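Local coordinates for protein ribonucleoside triphosphate reductase (Lactobacillus leichmannii, PDB 1L1L) that reduces ribonucleoside triphosphates to their 2'-deoxy forms with the help of a B12 cofactor, working as an allosterically regulated monomer, at residues K448-F452 with S453-W457; I463-K466 with N467-I470. One frame throughout, in Å; residues are numbered along the deposited sequence.

In the fold
Coming from the N terminus, the chain runs through helix 436-450 and reaches contact 1, where residues 448-457 turn off the helix and lead to the start of helix 458-467. Contact 2, at 463-470, closes that second helix and hands the chain on to strand 471-474, which lies between strands 421-424 and 545-546 in a mixed sheet. The two contacts follow in series, neither nested nor crossed, yet their centres lie about 9 Å apart, and they touch. Tyr-455 of contact 1 packs on Ile-464 of contact 2, so the linker lies against the helix it leads into.

Contact 1 (K448-F452 with S453-W457); sequences KRVTF and SPYDW
Ser-453 grips the carbonyl oxygen of Val-450 twice, with its backbone and with its side chain. Ser-453 N donates to Val-450 O over 2.9 Å in a fairly straight bond (162° at the hydrogen) that comes from above the carbonyl plane. The hydroxyl arrives from another direction: Ser-453 OG lies in that plane, a short 2.5 Å from Val-450 O. It gets there because chi1 of 53° sets OG between the backbone N and the carbonyl carbon of its own residue, turned back toward the helix end. Tyr-455 comes to the same oxygen with its phenol end, OH lying 3.3 Å from Val-450 O, while the hydroxyl is hydrogen-bonded to Asn-117 OD1. Its side chain crosses that of Val-450 at about a right angle, and the Val-450 CG1 methyl sits 4.0 Å from Tyr-455 OH. Thr-451 O lies near the plane of the tyrosine ring, at its edge. A water at that edge, also in plane, donates to both Thr-451 O and Ser-453 O and so ties the two carbonyls together. Thr-451 OG1 donates one turn back along the helix, to Lys-448 O, at a very short 2.5 Å. The linker runs on to Trp-457, at the N-cap position of the next helix. Val-450 to Ser-453 thus form a type I beta turn at the C-terminal end of helix 436-450, reinforced by a serine hydroxyl.

Contact 2 (I463-K466 with N467-I470); sequences IIQK and NRRI
This is a local contact at the C-terminal end of helix 458-467, where its last turn meets the residues that lead into strand 471-474. Two backbone hydrogen bonds carry the helix to its finish: Asn-467 N to Ile-463 O at 2.8 Å, and Arg-468 N to Ile-464 O at 2.6 Å. The Asn-467 side chain crosses that of Ile-463 at a slant, with Ile-463 CD1 3.4 Å from Asn-467 ND2. The isoleucine reaches it because CG1 stands anti to the backbone N (chi1 -172°) and chi2 then bends the chain; Glu-417 accepts a hydrogen bond from that same ND2. Arg-468 doubles back over the helix end, bent at chi2 (-67°), so that its CG and CD both pass 3.5 Å from Ile-464 O. Its guanidinium runs alongside Gln-465, with the amide and guanidinium planes nearly perpendicular (89°) and Gln-465 CA over one guanidinium face. At the guanidinium edge, in plane, a water accepts from Arg-468 NE at 2.7 Å and donates to Gln-465 O. Arg-468 NH1 is probably hydrogen-bonded to Thr-451 OG1, and the group makes a cation-pi contact with Phe-452, which joins this helix end to the preceding turn. Positive phi at Arg-468 marks the exit: a helix C-terminus ended by a non-glycine residue in the left-handed helical conformation, turning the chain toward the sheet.

Contact 1 (K448-F452 with S453-W457)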
loop_
_atom_site.group_PDB
_atom_site.type_symbol
_atom_site.label_atom_id
_atom_site.label_comp_id
_atom_site.label_asym_id
_atom_site.label_seq_id
_atom_site.Cartn_x
_atom_site.Cartn_y
_atom_site.Cartn_z
ATOM N N LYS A 448 -7.405 0.870 -16.056
ATOM C CA LYS A 448 -8.082 -0.178 -16.802
ATOM C C LYS A 448 -7.084 -1.086 -17.507
ATOM O O LYS A 448 -7.260 -2.303 -17.552
ATOM C CB LYS A 448 -9.026 0.427 -17.841
ATOM C CG LYS A 448 -10.064 -0.555 -18.349
ATOM C CD LYS A 448 -11.177 -0.723 -17.317
ATOM C CE LYS A 448 -12.159 -1.799 -17.726
ATOM N NZ LYS A 448 -13.394 -1.727 -16.907
ATOM N N ARG A 449 -6.036 -0.496 -18.071
ATOM C CA ARG A 449 -5.037 -1.287 -18.771
ATOM C C ARG A 449 -4.279 -2.230 -17.841
ATOM O O ARG A 449 -4.041 -3.395 -18.177
ATOM C CB ARG A 449 -4.069 -0.377 -19.528
ATOM C CG ARG A 449 -4.616 0.085 -20.907
ATOM C CD ARG A 449 -3.508 0.694 -21.786
ATOM N NE ARG A 449 -3.004 1.964 -21.257
ATOM C CZ ARG A 449 -3.653 3.119 -21.312
ATOM N NH1 ARG A 449 -4.854 3.194 -21.880
ATOM N NH2 ARG A 449 -3.104 4.209 -20.795
ATOM N N VAL A 450 -3.907 -1.738 -16.664
ATOM C CA VAL A 450 -3.191 -2.581 -15.719
ATOM C C VAL A 450 -3.944 -3.907 -15.525
ATOM O O VAL A 450 -3.328 -4.959 -15.353
ATOM C CB VAL A 450 -3.023 -1.856 -14.353
ATOM C CG1 VAL A 450 -2.468 -2.808 -13.306
ATOM C CG2 VAL A 450 -2.087 -0.674 -14.515
ATOM N N THR A 451 -5.272 -3.864 -15.578
ATOM C CA THR A 451 -6.068 -5.080 -15.397
ATOM C C THR A 451 -5.855 -6.146 -16.478
ATOM O O THR A 451 -6.388 -7.254 -16.373
ATOM C CB THR A 451 -7.578 -4.775 -15.311
ATOM O OG1 THR A 451 -8.081 -4.412 -16.605
ATOM C CG2 THR A 451 -7.835 -3.649 -14.337
ATOM N N PHE A 452 -5.091 -5.822 -17.522
ATOM C CA PHE A 452 -4.817 -6.805 -18.567
ATOM C C PHE A 452 -3.391 -7.341 -18.456
ATOM O O PHE A 452 -2.930 -8.094 -19.321
ATOM C CB PHE A 452 -5.048 -6.211 -19.968
ATOM C CG PHE A 452 -6.496 -5.989 -20.302
ATOM C CD1 PHE A 452 -7.149 -4.834 -19.898
ATOM C CD2 PHE A 452 -7.215 -6.949 -21.014
ATOM C CE1 PHE A 452 -8.493 -4.632 -20.193
ATOM C CE2 PHE A 452 -8.563 -6.753 -21.314
ATOM C CZ PHE A 452 -9.204 -5.595 -20.905
ATOM N N SER A 453 -2.690 -6.959 -17.392
ATOM C CA SER A 453 -1.323 -7.432 -17.180
ATOM C C SER A 453 -1.340 -8.904 -16.747
ATOM O O SER A 453 -2.398 -9.453 -16.442
ATOM C CB SER A 453 -0.618 -6.571 -16.124
ATOM O OG SER A 453 -1.376 -6.500 -14.930
ATOM N N PRO A 454 -0.170 -9.565 -16.730
ATOM C CA PRO A 454 -0.090 -10.979 -16.333
ATOM C C PRO A 454 -0.263 -11.181 -14.824
ATOM O O PRO A 454 0.390 -10.502 -14.031
ATOM C CB PRO A 454 1.312 -11.391 -16.784
ATOM C CG PRO A 454 1.678 -10.374 -17.840
ATOM C CD PRO A 454 1.128 -9.108 -17.252
ATOM N N TYR A 455 -1.140 -12.100 -14.435
ATOM C CA TYR A 455 -1.353 -12.405 -13.014
ATOM C C TYR A 455 -1.063 -13.881 -12.763
ATOM O O TYR A 455 -1.540 -14.738 -13.500
ATOM C CB TYR A 455 -2.786 -12.075 -12.583
ATOM C CG TYR A 455 -3.078 -10.592 -12.513
ATOM C CD1 TYR A 455 -3.658 -9.926 -13.591
ATOM C CD2 TYR A 455 -2.752 -9.843 -11.374
ATOM C CE1 TYR A 455 -3.913 -8.557 -13.546
ATOM C CE2 TYR A 455 -3.003 -8.461 -11.321
ATOM C CZ TYR A 455 -3.586 -7.826 -12.420
ATOM O OH TYR A 455 -3.834 -6.461 -12.412
ATOM N N ASP A 456 -0.295 -14.173 -11.713
ATOM C CA ASP A 456 0.089 -15.551 -11.393
ATOM C C ASP A 456 -0.970 -16.462 -10.767
ATOM O O ASP A 456 -0.936 -17.674 -10.967
ATOM C CB ASP A 456 1.320 -15.564 -10.479
ATOM C CG ASP A 456 2.530 -14.884 -11.101
ATOM O OD1 ASP A 456 2.718 -14.960 -12.336
ATOM O OD2 ASP A 456 3.312 -14.281 -10.349
ATOM N N TRP A 457 -1.897 -15.902 -10.001
ATOM C CA TRP A 457 -2.910 -16.729 -9.353
ATOM C C TRP A 457 -4.228 -16.814 -10.087
ATOM O O TRP A 457 -4.779 -15.804 -10.535
ATOM C CB TRP A 457 -3.159 -16.246 -7.925
ATOM C CG TRP A 457 -1.948 -16.342 -7.089
ATOM C CD1 TRP A 457 -0.913 -15.461 -7.046
ATOM C CD2 TRP A 457 -1.606 -17.412 -6.203
ATOM N NE1 TRP A 457 0.056 -15.913 -6.189
ATOM C CE2 TRP A 457 -0.345 -17.110 -5.656
ATOM C CE3 TRP A 457 -2.242 -18.600 -5.821
ATOM C CZ2 TRP A 457 0.296 -17.950 -4.744
ATOM C CZ3 TRP A 457 -1.603 -19.435 -4.912
ATOM C CH2 TRP A 457 -0.350 -19.105 -4.386
HETATM O O HOH W 1 -5.198 -10.085 -17.204
#

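Contact 2 (I463-K466 with N467-I470)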
loop_
_atom_site.group_PDB
_atom_site.type_symbol
_atom_site.label_atom_id
_atom_site.label_comp_id
_atom_site.label_asym_id
_atom_site.label_seq_id
_atom_site.Cartn_x
_atom_site.Cartn_y
_atom_site.Cartn_z
ATOM N N ILE A 463 -11.361 -13.181 -10.648
ATOM C CA ILE A 463 -12.026 -12.053 -10.015
ATOM C C ILE A 463 -11.811 -10.745 -10.780
ATOM O O ILE A 463 -12.727 -9.930 -10.893
ATOM C CB ILE A 463 -11.552 -11.863 -8.551
ATOM C CG1 ILE A 463 -12.415 -10.805 -7.873
ATOM C CG2 ILE A 463 -10.101 -11.434 -8.505
ATOM C CD1 ILE A 463 -13.877 -11.174 -7.806
ATOM N N ILE A 464 -10.606 -10.543 -11.293
ATOM C CA ILE A 464 -10.299 -9.327 -12.041
ATOM C C ILE A 464 -11.089 -9.295 -13.353
ATOM O O ILE A 464 -11.603 -8.243 -13.763
ATOM C CB ILE A 464 -8.794 -9.237 -12.347
ATOM C CG1 ILE A 464 -8.015 -9.042 -11.047
ATOM C CG2 ILE A 464 -8.519 -8.081 -13.287
ATOM C CD1 ILE A 464 -6.533 -9.124 -11.229
ATOM N N GLN A 465 -11.182 -10.455 -14.002
ATOM C CA GLN A 465 -11.922 -10.586 -15.251
ATOM C C GLN A 465 -13.364 -10.151 -15.021
ATOM O O GLN A 465 -13.976 -9.484 -15.856
ATOM C CB GLN A 465 -11.893 -12.042 -15.722
ATOM C CG GLN A 465 -12.843 -12.351 -16.874
ATOM C CD GLN A 465 -12.490 -11.612 -18.154
ATOM O OE1 GLN A 465 -11.390 -11.770 -18.693
ATOM N NE2 GLN A 465 -13.426 -10.802 -18.652
ATOM N N LYS A 466 -13.895 -10.521 -13.864
ATOM C CA LYS A 466 -15.265 -10.190 -13.521
ATOM C C LYS A 466 -15.442 -8.762 -13.026
ATOM O O LYS A 466 -16.466 -8.137 -13.304
ATOM C CB LYS A 466 -15.777 -11.180 -12.469
ATOM C CG LYS A 466 -17.170 -10.884 -11.943
ATOM C CD LYS A 466 -17.568 -11.905 -10.893
ATOM C CE LYS A 466 -18.827 -11.482 -10.163
ATOM N NZ LYS A 466 -19.128 -12.395 -9.018
ATOM N N ASN A 467 -14.448 -8.239 -12.304
ATOM C CA ASN A 467 -14.537 -6.885 -11.750
ATOM C C ASN A 467 -13.853 -5.738 -12.496
ATOM O O ASN A 467 -14.420 -4.655 -12.604
ATOM C CB ASN A 467 -14.034 -6.869 -10.299
ATOM C CG ASN A 467 -14.955 -7.610 -9.355
ATOM O OD1 ASN A 467 -16.085 -7.952 -9.706
ATOM N ND2 ASN A 467 -14.482 -7.844 -8.135
ATOM N N ARG A 468 -12.639 -5.958 -12.987
ATOM C CA ARG A 468 -11.908 -4.900 -13.692
ATOM C C ARG A 468 -11.906 -3.653 -12.813
ATOM O O ARG A 468 -12.012 -2.528 -13.302
ATOM C CB ARG A 468 -12.578 -4.584 -15.036
ATOM C CG ARG A 468 -12.573 -5.742 -16.018
ATOM C CD ARG A 468 -11.168 -6.073 -16.483
ATOM N NE ARG A 468 -11.163 -7.210 -17.399
ATOM C CZ ARG A 468 -10.067 -7.753 -17.920
ATOM N NH1 ARG A 468 -8.870 -7.263 -17.621
ATOM N NH2 ARG A 468 -10.166 -8.797 -18.734
ATOM N N ARG A 469 -11.788 -3.865 -11.506
ATOM C CA ARG A 469 -11.804 -2.767 -10.547
ATOM C C ARG A 469 -10.657 -1.766 -10.735
ATOM O O ARG A 469 -9.513 -2.140 -10.988
ATOM C CB ARG A 469 -11.767 -3.327 -9.108
ATOM C CG ARG A 469 -12.184 -2.327 -8.035
ATOM C CD ARG A 469 -11.828 -2.820 -6.626
ATOM N NE ARG A 469 -12.506 -4.065 -6.287
ATOM C CZ ARG A 469 -13.745 -4.141 -5.822
ATOM N NH1 ARG A 469 -14.456 -3.038 -5.633
ATOM N NH2 ARG A 469 -14.275 -5.328 -5.548
ATOM N N ILE A 470 -10.982 -0.483 -10.636
ATOM C CA ILE A 470 -9.961 0.546 -10.728
ATOM C C ILE A 470 -10.156 1.444 -9.522
ATOM O O ILE A 470 -11.247 1.502 -8.954
ATOM C CB ILE A 470 -10.052 1.375 -12.043
ATOM C CG1 ILE A 470 -11.397 2.081 -12.159
ATOM C CG2 ILE A 470 -9.806 0.470 -13.233
ATOM C CD1 ILE A 470 -11.514 2.935 -13.444
HETATM O O HOH W 2 -13.440 -8.326 -18.410
#